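Local coordinates for peptidoglycan synthetase penicillin-binding protein 3 (Bifidobacterium adolescentis, PDB 4YE5) that probably binds penicillin and, as a member of the transpeptidase family, is thought to cross-link peptidoglycan during cell-wall synthesis, at residues T474-K477 against R482-A485; D505-I510 against R516-V521; G337-S342 against L462-S467; A245-V250 against A540-F545; V476-Y481 against F545-Y550. All blocks are in the same frame, centred on the assembly; numbering follows the deposited sequence.

Interaction 1 of 5, residues T474-K477 against R482-A485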
# COMPACT_ATOMS: atom_id res chain seq x y z
N THR A 474 28.27 13.26 12.76
CA THR A 474 29.42 13.52 11.88
C THR A 474 29.10 13.12 10.44
O THR A 474 29.75 13.59 9.50
CB THR A 474 30.71 12.81 12.35
OG1 THR A 474 30.41 11.43 12.59
CG2 THR A 474 31.26 13.44 13.65
N PHE A 475 28.12 12.23 10.24
CA PHE A 475 27.76 11.77 8.89
C PHE A 475 26.25 11.68 8.62
O PHE A 475 25.83 11.37 7.50
CB PHE A 475 28.47 10.45 8.53
CG PHE A 475 28.02 9.27 9.34
CD1 PHE A 475 28.47 9.07 10.65
CD2 PHE A 475 27.13 8.35 8.80
CE1 PHE A 475 28.04 7.98 11.39
CE2 PHE A 475 26.70 7.26 9.54
CZ PHE A 475 27.13 7.08 10.83
N VAL A 476 25.43 11.93 9.64
CA VAL A 476 23.96 11.92 9.44
C VAL A 476 23.42 13.28 9.90
O VAL A 476 23.41 13.58 11.09
CB VAL A 476 23.26 10.77 10.21
CG1 VAL A 476 21.74 10.73 9.86
CG2 VAL A 476 23.91 9.42 9.92
N LYS A 477 22.99 14.10 8.95
CA LYS A 477 22.66 15.50 9.23
C LYS A 477 21.55 15.95 8.31
O LYS A 477 21.55 15.61 7.14
CB LYS A 477 23.85 16.43 8.92
CG LYS A 477 24.98 16.50 9.94
CD LYS A 477 25.91 17.68 9.58
CE LYS A 477 27.31 17.60 10.27
NZ LYS A 477 28.15 16.41 9.81
N ARG A 482 16.73 19.35 14.10
CA ARG A 482 17.06 18.35 15.11
C ARG A 482 16.37 17.03 14.77
O ARG A 482 15.23 17.05 14.32
CB ARG A 482 16.62 18.85 16.49
CG ARG A 482 17.44 20.05 16.96
CD ARG A 482 16.80 20.79 18.12
NE ARG A 482 16.43 19.92 19.24
CZ ARG A 482 15.71 20.33 20.28
NH1 ARG A 482 15.30 21.59 20.35
NH2 ARG A 482 15.41 19.48 21.25
N MSE A 483 17.07 15.90 14.97
CA MSE A 483 16.50 14.57 14.72
C MSE A 483 16.55 13.73 15.97
O MSE A 483 17.46 13.85 16.78
CB MSE A 483 17.30 13.82 13.63
CG MSE A 483 17.06 14.33 12.20
SE MSE A 483 18.08 13.32 10.85
CE MSE A 483 19.78 14.09 11.18
N ALA A 484 15.56 12.85 16.12
CA ALA A 484 15.59 11.84 17.17
C ALA A 484 15.57 10.53 16.42
O ALA A 484 14.64 10.28 15.63
CB ALA A 484 14.38 11.95 18.06
N ALA A 485 16.57 9.69 16.64
CA ALA A 485 16.68 8.49 15.80
C ALA A 485 17.36 7.35 16.50
O ALA A 485 18.07 7.56 17.48
CB ALA A 485 17.45 8.84 14.52
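Met483, modelled as selenomethionine, meets Val476 and Lys477 through a single atom, its terminal methyl CE. The contact lies in the penicillin-binding transpeptidase fold, where the loop that leaves helix 455-470 turns into strand 484-492, an outermost strand of the five-stranded antiparallel sheet. This strand carries a KSG-type sequence, consistent with the third signature motif of the family. The methyl sits against backbone as much as side chain: CE of Met483 is 3.7 Å from O of Val476 and 3.8 Å from CA of Lys477. On the Val476 side chain it is branch CG1 that approaches, with 4.1 Å between CG1 and Met483 CE, and the two side chains cross at about a right angle. No hydrogen bond joins the segments; the contact is van der Waals and small in area. The Met483 chain runs straight through chi2 (-179°) and bends at chi3 (-76°), which swings CE round onto the loop backbone. Val476 has CG1 anti to its backbone N (-175°), and this branch also packs on Ala540 of helix 535-549. The CB of Lys477 points away from strand 484-492, and its NZ is hydrogen-bonded to the carbonyl O of Asn473. Further out, Arg482 forms a salt bridge with Glu466 of helix 455-470, the backbone of Ala484 bonds Ile509 of strand 501-510, and that of Ala485 bonds Met465 of helix 455-470. Nearer the sheet, CG of Met483 packs on the methyl CG2 of Thr508.

Interaction 2 of 5, residues D505-I510 against R516-V521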
# COMPACT_ATOMS: atom_id res chain seq x y z
N ASP A 505 19.29 -0.87 9.59
CA ASP A 505 18.02 -0.15 9.73
C ASP A 505 18.21 1.13 10.50
O ASP A 505 19.17 1.28 11.27
CB ASP A 505 16.85 -1.02 10.27
CG ASP A 505 17.10 -1.60 11.67
OD1 ASP A 505 18.18 -1.41 12.23
OD2 ASP A 505 16.18 -2.27 12.22
N TYR A 506 17.30 2.07 10.29
CA TYR A 506 17.46 3.38 10.87
C TYR A 506 16.10 4.03 10.81
O TYR A 506 15.45 3.99 9.78
CB TYR A 506 18.48 4.20 10.05
CG TYR A 506 19.15 5.35 10.81
CD1 TYR A 506 18.52 6.60 10.95
CD2 TYR A 506 20.42 5.20 11.36
CE1 TYR A 506 19.16 7.67 11.65
CE2 TYR A 506 21.06 6.26 12.06
CZ TYR A 506 20.42 7.49 12.19
OH TYR A 506 21.06 8.53 12.88
N SER A 507 15.67 4.61 11.92
CA SER A 507 14.37 5.25 11.96
C SER A 507 14.53 6.60 12.65
O SER A 507 15.09 6.70 13.75
CB SER A 507 13.36 4.35 12.67
OG SER A 507 12.06 4.91 12.59
N THR A 508 14.02 7.63 11.99
CA THR A 508 14.22 9.00 12.40
C THR A 508 12.89 9.73 12.60
O THR A 508 11.97 9.62 11.78
CB THR A 508 14.98 9.78 11.31
OG1 THR A 508 16.24 9.13 11.07
CG2 THR A 508 15.24 11.21 11.80
N ILE A 509 12.81 10.49 13.69
CA ILE A 509 11.68 11.38 13.94
C ILE A 509 12.18 12.78 13.66
O ILE A 509 13.23 13.17 14.17
CB ILE A 509 11.26 11.33 15.43
CG1 ILE A 509 10.75 9.93 15.78
CG2 ILE A 509 10.22 12.40 15.72
CD1 ILE A 509 10.73 9.62 17.31
N ILE A 510 11.47 13.54 12.83
CA ILE A 510 11.98 14.84 12.43
C ILE A 510 10.83 15.86 12.22
O ILE A 510 9.75 15.50 11.76
CB ILE A 510 12.85 14.68 11.14
CG1 ILE A 510 13.61 15.97 10.83
CG2 ILE A 510 11.99 14.25 9.93
CD1 ILE A 510 14.49 15.87 9.59
N ARG A 516 7.15 15.84 12.99
CA ARG A 516 6.24 15.91 11.86
C ARG A 516 6.20 14.59 11.10
O ARG A 516 5.13 14.11 10.72
CB ARG A 516 6.71 17.03 10.93
CG ARG A 516 5.93 17.15 9.65
CD ARG A 516 4.66 17.93 9.84
NE ARG A 516 4.07 18.27 8.55
CZ ARG A 516 4.10 19.47 8.00
NH1 ARG A 516 4.68 20.49 8.64
NH2 ARG A 516 3.52 19.67 6.83
N PHE A 517 7.37 13.99 10.88
CA PHE A 517 7.45 12.72 10.17
C PHE A 517 8.26 11.69 10.90
O PHE A 517 9.17 12.02 11.66
CB PHE A 517 8.11 12.91 8.79
CG PHE A 517 7.41 13.91 7.92
CD1 PHE A 517 6.17 13.62 7.35
CD2 PHE A 517 7.99 15.13 7.66
CE1 PHE A 517 5.50 14.57 6.53
CE2 PHE A 517 7.34 16.09 6.85
CZ PHE A 517 6.10 15.81 6.29
N VAL A 518 7.96 10.43 10.62
CA VAL A 518 8.88 9.35 10.89
C VAL A 518 9.29 8.73 9.57
O VAL A 518 8.46 8.51 8.67
CB VAL A 518 8.26 8.26 11.78
CG1 VAL A 518 9.28 7.13 12.04
CG2 VAL A 518 7.80 8.89 13.10
N ILE A 519 10.58 8.48 9.45
CA ILE A 519 11.17 8.00 8.22
C ILE A 519 12.00 6.82 8.61
O ILE A 519 12.91 6.93 9.42
CB ILE A 519 12.16 9.03 7.63
CG1 ILE A 519 11.47 10.38 7.37
CG2 ILE A 519 12.77 8.51 6.32
CD1 ILE A 519 12.49 11.53 7.27
N THR A 520 11.70 5.67 8.02
CA THR A 520 12.47 4.49 8.33
C THR A 520 13.07 3.92 7.06
O THR A 520 12.40 3.85 6.03
CB THR A 520 11.58 3.43 8.99
OG1 THR A 520 10.99 3.97 10.18
CG2 THR A 520 12.40 2.19 9.36
N VAL A 521 14.33 3.51 7.13
CA VAL A 521 15.02 2.91 5.99
C VAL A 521 15.65 1.59 6.42
O VAL A 521 16.22 1.50 7.51
CB VAL A 521 16.10 3.86 5.42
CG1 VAL A 521 17.01 3.11 4.38
CG2 VAL A 521 15.45 5.07 4.75
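The carbonyl O of Ile510 is gripped by two backbone N-H groups, those of Arg516 and Phe517. Phe517 N, 3.0 Å from Ile510 O, donates almost straight (172°) and nearly along the C=O axis. Arg516 N, at 2.9 Å from the same O, comes from above the carbonyl plane. Two consecutive residues facing one make a classic beta bulge, set at the turn end of the antiparallel hairpin of strands 501-510 and 517-524. Beyond it the register is regular, with Thr508-Ile519 and Tyr506-Val521 as hydrogen-bonded pairs, although the Tyr506 N to Val521 O bond is weak. At the non-hydrogen-bonded pair, Ser507 OG and Thr520 OG1 are hydrogen-bonded at 2.8 Å; with OG anti to the backbone N (-174°), Ser507 brings it to the Thr520 hydroxyl, which also bonds Thr412. On the same face, Ile509 CG1 and Val518 CG2 lie alongside at 4.1 Å. On the other, Ile510 CG2 meets Ile519 CD1 at 3.8 Å. Strands 484-492 and 242-249 flank the hairpin in the sheet. Helix 408-419 covers the face of Ser507 and Ile509, while helix 535-549 covers that of Tyr506 and Phe517.

Interaction 3 of 5, residues G337-S342 against L462-S467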
# COMPACT_ATOMS: atom_id res chain seq x y z
N GLY A 337 22.25 6.88 27.96
CA GLY A 337 23.50 6.51 27.29
C GLY A 337 23.55 5.06 26.83
O GLY A 337 24.16 4.75 25.81
N ILE A 338 22.92 4.16 27.59
CA ILE A 338 22.82 2.77 27.16
C ILE A 338 22.08 2.68 25.80
O ILE A 338 22.46 1.88 24.92
CB ILE A 338 22.14 1.88 28.24
CG1 ILE A 338 23.15 1.59 29.37
CG2 ILE A 338 21.59 0.58 27.64
CD1 ILE A 338 22.53 1.19 30.71
N LEU A 339 21.05 3.50 25.64
CA LEU A 339 20.33 3.59 24.37
C LEU A 339 21.25 4.16 23.28
O LEU A 339 21.41 3.58 22.20
CB LEU A 339 19.09 4.50 24.49
CG LEU A 339 18.28 4.57 23.17
CD1 LEU A 339 17.65 3.19 22.82
CD2 LEU A 339 17.24 5.71 23.12
N GLU A 340 21.84 5.30 23.58
CA GLU A 340 22.70 6.02 22.64
C GLU A 340 23.88 5.16 22.16
O GLU A 340 24.29 5.21 20.99
CB GLU A 340 23.23 7.29 23.31
CG GLU A 340 24.19 8.06 22.44
CD GLU A 340 25.40 8.55 23.21
OE1 GLU A 340 25.53 8.21 24.42
OE2 GLU A 340 26.22 9.26 22.60
N GLN A 341 24.42 4.36 23.07
CA GLN A 341 25.58 3.52 22.76
C GLN A 341 25.19 2.13 22.28
O GLN A 341 26.06 1.29 22.05
CB GLN A 341 26.49 3.42 23.98
CG GLN A 341 26.99 4.79 24.47
CD GLN A 341 28.23 5.25 23.72
OE1 GLN A 341 28.75 4.54 22.86
NE2 GLN A 341 28.73 6.43 24.06
N SER A 342 23.89 1.88 22.12
CA SER A 342 23.43 0.57 21.66
C SER A 342 23.97 -0.58 22.54
O SER A 342 24.35 -1.62 22.04
CB SER A 342 23.82 0.32 20.20
OG SER A 342 23.36 1.38 19.36
N LEU A 462 12.16 10.44 23.59
CA LEU A 462 12.46 11.29 22.44
C LEU A 462 13.78 12.03 22.67
O LEU A 462 14.63 12.14 21.77
CB LEU A 462 11.32 12.30 22.26
CG LEU A 462 11.27 13.16 21.00
CD1 LEU A 462 11.12 12.29 19.77
CD2 LEU A 462 10.10 14.13 21.08
N ASN A 463 13.94 12.53 23.89
CA ASN A 463 15.17 13.18 24.33
C ASN A 463 16.38 12.22 24.22
O ASN A 463 17.44 12.59 23.70
CB ASN A 463 14.97 13.68 25.77
CG ASN A 463 16.12 14.55 26.27
OD1 ASN A 463 17.29 14.19 26.15
ND2 ASN A 463 15.78 15.69 26.85
N ALA A 464 16.22 10.99 24.67
CA ALA A 464 17.31 9.99 24.57
C ALA A 464 17.58 9.62 23.11
O ALA A 464 18.73 9.38 22.72
CB ALA A 464 16.99 8.75 25.40
N MSE A 465 16.52 9.57 22.29
CA MSE A 465 16.69 9.32 20.85
C MSE A 465 17.38 10.47 20.12
O MSE A 465 18.11 10.26 19.15
CB MSE A 465 15.35 8.98 20.16
CG MSE A 465 14.75 7.64 20.59
SE MSE A 465 13.14 7.26 19.59
CE MSE A 465 13.95 7.04 17.81
N GLU A 466 17.16 11.69 20.59
CA GLU A 466 17.87 12.81 20.03
C GLU A 466 19.36 12.72 20.38
O GLU A 466 20.22 13.01 19.54
CB GLU A 466 17.25 14.16 20.48
CG GLU A 466 18.10 15.35 20.06
CD GLU A 466 17.32 16.66 19.98
OE1 GLU A 466 16.17 16.73 20.47
OE2 GLU A 466 17.88 17.63 19.41
N SER A 467 19.68 12.29 21.61
CA SER A 467 21.08 12.03 21.95
C SER A 467 21.62 10.88 21.08
O SER A 467 22.76 10.93 20.62
CB SER A 467 21.25 11.70 23.44
OG SER A 467 20.92 12.83 24.23
O HOH W 1 25.09 11.70 21.89
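Leu339 reaches across from helix 335-340 and lays one methyl, CD2, on helix 455-470, where Ala464 and Met465 receive it. Both helices belong to the transpeptidase fold, and the first ends in a Schellman motif at Ser342. The sequence Ser-Ser-Asn that starts at Ser342 fits the SxN signature of this family. With its CG anti to the backbone N (chi1 -178°), the Leu339 side chain projects toward the other helix. CD2 touches Ala464 CB at 3.8 Å, a methyl-to-methyl meeting. It also packs on the root of the Met465 side chain, at 4.0 Å from CG, although the first bond of that selenomethionine points away from helix 335-340. Leu339 further touches Lys290 of a probable SxxK motif, and its carbonyl O accepts from Lys486 NZ, so the little helix end lies beside the presumed active-site residues. Glu340, one residue on, is directed at the last carbonyl of the 462-467 segment. Its CG lies 3.7 Å from Ser467 O, and the bend at chi2 (-137°) turns the carboxylate so that a water can bridge the gap. Glu340 OE2 is also hydrogen-bonded to His471 ND1, so the carboxylate oxygen has two partners. Ser467 OG bonds Arg558 instead. The bridging water donates to both sides, 2.8 Å to Glu340 OE2 and 2.8 Å to Ser467 O.

Interaction 4 of 5, residues A245-V250 against A540-F545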
# COMPACT_ATOMS: atom_id res chain seq x y z
N ALA A 245 11.92 1.86 2.23
CA ALA A 245 11.82 3.10 2.98
C ALA A 245 10.37 3.44 3.16
O ALA A 245 9.54 3.12 2.29
CB ALA A 245 12.51 4.25 2.24
N MSE A 246 10.06 4.11 4.26
CA MSE A 246 8.69 4.50 4.55
C MSE A 246 8.68 5.88 5.18
O MSE A 246 9.56 6.20 5.97
CB MSE A 246 8.08 3.50 5.54
CG MSE A 246 6.68 3.83 5.94
SE MSE A 246 6.06 2.38 7.06
CE MSE A 246 4.24 2.90 7.20
N VAL A 247 7.68 6.69 4.82
CA VAL A 247 7.50 7.98 5.46
C VAL A 247 6.09 8.04 6.06
O VAL A 247 5.11 7.82 5.34
CB VAL A 247 7.66 9.16 4.45
CG1 VAL A 247 7.35 10.50 5.16
CG2 VAL A 247 9.06 9.18 3.84
N GLN A 248 5.99 8.32 7.35
CA GLN A 248 4.70 8.39 8.02
C GLN A 248 4.47 9.76 8.68
O GLN A 248 5.38 10.32 9.29
CB GLN A 248 4.62 7.28 9.10
CG GLN A 248 3.33 7.28 9.93
CD GLN A 248 3.17 6.01 10.73
OE1 GLN A 248 3.48 4.92 10.25
NE2 GLN A 248 2.69 6.14 11.95
N ASP A 249 3.26 10.30 8.53
CA ASP A 249 2.86 11.53 9.22
C ASP A 249 2.60 11.26 10.69
O ASP A 249 1.70 10.47 11.03
CB ASP A 249 1.58 12.11 8.62
CG ASP A 249 1.14 13.38 9.35
OD1 ASP A 249 1.78 14.43 9.15
OD2 ASP A 249 0.17 13.32 10.13
N VAL A 250 3.35 11.92 11.57
CA VAL A 250 3.30 11.63 13.00
C VAL A 250 1.91 11.76 13.60
O VAL A 250 1.45 10.86 14.30
CB VAL A 250 4.28 12.54 13.79
CG1 VAL A 250 4.01 12.47 15.30
CG2 VAL A 250 5.71 12.11 13.50
N ALA A 540 18.29 10.62 6.15
CA ALA A 540 18.55 12.06 6.14
C ALA A 540 18.37 12.73 4.77
O ALA A 540 17.97 13.90 4.69
CB ALA A 540 19.96 12.35 6.73
N GLU A 541 18.67 12.01 3.70
CA GLU A 541 18.40 12.50 2.34
C GLU A 541 16.88 12.68 2.14
O GLU A 541 16.43 13.67 1.58
CB GLU A 541 18.92 11.51 1.29
CG GLU A 541 20.44 11.44 1.17
CD GLU A 541 21.03 12.71 0.58
OE1 GLU A 541 20.58 13.10 -0.52
OE2 GLU A 541 21.93 13.32 1.23
N ILE A 542 16.11 11.72 2.60
CA ILE A 542 14.65 11.83 2.54
C ILE A 542 14.20 12.97 3.45
O ILE A 542 13.41 13.82 3.03
CB ILE A 542 13.99 10.50 2.93
CG1 ILE A 542 14.40 9.41 1.92
CG2 ILE A 542 12.45 10.64 3.03
CD1 ILE A 542 14.15 7.98 2.45
N GLY A 543 14.73 13.00 4.67
CA GLY A 543 14.44 14.07 5.61
C GLY A 543 14.67 15.47 5.04
O GLY A 543 13.80 16.34 5.14
N GLU A 544 15.83 15.68 4.43
CA GLU A 544 16.12 16.96 3.78
C GLU A 544 15.05 17.35 2.76
O GLU A 544 14.59 18.49 2.74
CB GLU A 544 17.48 16.91 3.07
CG GLU A 544 17.78 18.20 2.31
CD GLU A 544 18.99 18.11 1.39
OE1 GLU A 544 19.19 17.08 0.70
OE2 GLU A 544 19.75 19.10 1.35
N PHE A 545 14.65 16.42 1.91
CA PHE A 545 13.63 16.71 0.90
C PHE A 545 12.30 17.12 1.56
O PHE A 545 11.65 18.04 1.11
CB PHE A 545 13.41 15.49 0.00
CG PHE A 545 12.23 15.61 -0.94
CD1 PHE A 545 12.33 16.36 -2.11
CD2 PHE A 545 11.04 14.96 -0.67
CE1 PHE A 545 11.25 16.48 -2.98
CE2 PHE A 545 9.96 15.06 -1.54
CZ PHE A 545 10.07 15.83 -2.69
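This is an apolar helix-on-sheet contact in the core of the transpeptidase domain: helix 535-549 lies over one face of the five-stranded antiparallel sheet and sets Ile542 against strand 242-249. Two alternate residues of the strand, Ala245 and Val247, point toward the helix and receive the two ends of the isoleucine. Branch CG2 of Ile542 meets CG2 of Val247 at 3.8 Å, the two side chains lying antiparallel as they pass. The longer branch serves Ala245, with CD1 of Ile542 4.1 Å from CB of Ala245. Ile542 has CG1 anti to its carbonyl carbon (chi1 -63°) and an extended chi2 (163°), which carries CD1 along the strand from Val247 toward Ala245. No hydrogen bond crosses, and all three residues are buried. The same isoleucine continues over the sheet onto Ile519 and Val521 of strand 517-524, the neighbour of strand 242-249. Helix 221-238 joins the contact through Thr227, which touches both Ala245 and Ile542. The alternating residues Met246 and Gln248 turn to the reverse face of the sheet and pack there on helix 408-419, so strand 242-249 is sandwiched between helices.

Interaction 5 of 5, residues V476-Y481 against F545-Y550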
# COMPACT_ATOMS: atom_id res chain seq x y z
N VAL A 476 25.43 11.93 9.64
CA VAL A 476 23.96 11.92 9.44
C VAL A 476 23.42 13.28 9.90
O VAL A 476 23.41 13.58 11.09
CB VAL A 476 23.26 10.77 10.21
CG1 VAL A 476 21.74 10.73 9.86
CG2 VAL A 476 23.91 9.42 9.92
N LYS A 477 22.99 14.10 8.95
CA LYS A 477 22.66 15.50 9.23
C LYS A 477 21.55 15.95 8.31
O LYS A 477 21.55 15.61 7.14
CB LYS A 477 23.85 16.43 8.92
CG LYS A 477 24.98 16.50 9.94
CD LYS A 477 25.91 17.68 9.58
CE LYS A 477 27.31 17.60 10.27
NZ LYS A 477 28.15 16.41 9.81
N VAL A 478 20.62 16.75 8.83
CA VAL A 478 19.72 17.51 7.98
C VAL A 478 19.86 18.95 8.47
O VAL A 478 19.38 19.29 9.56
CB VAL A 478 18.24 17.06 8.06
CG1 VAL A 478 17.37 17.97 7.17
CG2 VAL A 478 18.08 15.63 7.60
N ASP A 479 20.55 19.77 7.68
CA ASP A 479 20.95 21.10 8.13
C ASP A 479 19.75 21.93 8.59
O ASP A 479 18.76 22.05 7.86
CB ASP A 479 21.70 21.85 7.03
CG ASP A 479 22.23 23.20 7.52
OD1 ASP A 479 22.83 23.22 8.61
OD2 ASP A 479 22.05 24.22 6.82
N GLY A 480 19.83 22.46 9.80
CA GLY A 480 18.77 23.27 10.37
C GLY A 480 17.76 22.49 11.20
O GLY A 480 16.88 23.07 11.82
N TYR A 481 17.88 21.17 11.25
CA TYR A 481 16.83 20.40 11.93
C TYR A 481 17.37 19.40 12.94
O TYR A 481 18.32 18.66 12.66
CB TYR A 481 15.94 19.68 10.90
CG TYR A 481 15.26 20.66 9.95
CD1 TYR A 481 15.90 21.08 8.78
CD2 TYR A 481 14.00 21.16 10.22
CE1 TYR A 481 15.30 21.97 7.91
CE2 TYR A 481 13.39 22.06 9.35
CZ TYR A 481 14.04 22.47 8.20
OH TYR A 481 13.43 23.36 7.34
N PHE A 545 14.65 16.42 1.91
CA PHE A 545 13.63 16.71 0.90
C PHE A 545 12.30 17.12 1.56
O PHE A 545 11.65 18.04 1.11
CB PHE A 545 13.41 15.49 0.00
CG PHE A 545 12.23 15.61 -0.94
CD1 PHE A 545 12.33 16.36 -2.11
CD2 PHE A 545 11.04 14.96 -0.67
CE1 PHE A 545 11.25 16.48 -2.98
CE2 PHE A 545 9.96 15.06 -1.54
CZ PHE A 545 10.07 15.83 -2.69
N LEU A 546 11.90 16.41 2.62
CA LEU A 546 10.62 16.66 3.29
C LEU A 546 10.54 18.01 3.99
O LEU A 546 9.50 18.67 3.96
CB LEU A 546 10.31 15.58 4.32
CG LEU A 546 9.97 14.18 3.79
CD1 LEU A 546 9.99 13.18 4.95
CD2 LEU A 546 8.61 14.17 3.06
N MSE A 547 11.63 18.43 4.63
CA MSE A 547 11.65 19.74 5.28
C MSE A 547 11.53 20.85 4.23
O MSE A 547 10.90 21.86 4.48
CB MSE A 547 12.93 19.96 6.12
CG MSE A 547 13.21 18.91 7.17
SE MSE A 547 11.89 18.87 8.60
CE MSE A 547 10.81 17.40 8.00
N GLN A 548 12.16 20.66 3.08
CA GLN A 548 12.09 21.67 2.00
C GLN A 548 10.72 21.66 1.34
O GLN A 548 10.13 22.71 1.12
CB GLN A 548 13.19 21.41 0.94
CG GLN A 548 12.97 22.11 -0.43
CD GLN A 548 13.60 23.50 -0.51
OE1 GLN A 548 14.43 23.87 0.32
NE2 GLN A 548 13.20 24.28 -1.52
N LYS A 549 10.20 20.47 1.02
CA LYS A 549 8.90 20.37 0.36
C LYS A 549 7.79 20.99 1.19
O LYS A 549 6.99 21.75 0.69
CB LYS A 549 8.52 18.92 0.03
CG LYS A 549 7.14 18.79 -0.68
CD LYS A 549 6.85 17.30 -1.00
CE LYS A 549 5.39 17.09 -1.41
NZ LYS A 549 5.11 17.91 -2.61
N TYR A 550 7.75 20.66 2.47
CA TYR A 550 6.65 21.15 3.31
C TYR A 550 7.01 22.44 4.03
O TYR A 550 6.23 22.93 4.86
CB TYR A 550 6.18 20.06 4.29
CG TYR A 550 5.59 18.89 3.54
CD1 TYR A 550 4.30 18.95 3.01
CD2 TYR A 550 6.34 17.74 3.30
CE1 TYR A 550 3.76 17.89 2.29
CE2 TYR A 550 5.80 16.66 2.59
CZ TYR A 550 4.52 16.74 2.09
OH TYR A 550 3.98 15.67 1.38
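One face of the Tyr481 ring is covered by Met547, a selenomethionine, while the carbonyl O of Val478 lies in plane at the ring's edge. CG of Met547 stands almost exactly over the ring centre, 3.6 Å from the centroid and 2° off the normal, a CH-pi contact. SE of Met547 follows at 3.9 Å from the Tyr481 centroid, 28° off the normal, making a Met-aromatic contact over the same face. Met547 CB sits toward the phenol end, a tight 3.4 Å from Tyr481 CZ. Bends at chi2 (-66°) and chi3 let CB, CG and SE span the ring before CE leads off toward strand 517-524, where it packs on Phe517. Tyr481 is the last residue of a type II beta turn that starts at Val478, closed by a 2.9 Å bond from Tyr481 N to Val478 O, with Gly480 at positive phi. The turn lies in the loop before strand 484-492 and rests on the last turns of helix 535-549 in the transpeptidase fold. Val478 CG1 adds a looser apolar touch, 4.3 Å from Met547 CG. Tyr481 OH hydrogen-bonds the carbonyl of Val552, just beyond the helix end.

All five contacts lie in the transpeptidase part of the chain. Interactions 1, 2 and 4 reach the same antiparallel sheet, in which strands 242-249, 517-524, 501-510 and 484-492 lie consecutively. Interactions 2 and 4 are closest, with centres about 6 Å apart. Interactions 4 and 5 share Phe545 and one helix, with centres about 9 Å apart. Interactions 1 and 5 share Val476 and Lys477. Interaction 3 closes before interactions 1, 2 and 5 open along the chain; its centre is about 20 Å from that of interaction 4. The segments of interaction 4 are separated by 289 residues, enclosing interactions 1, 2 and 3; it brings strand 242-249 to helix 535-549, the last helix of the chain.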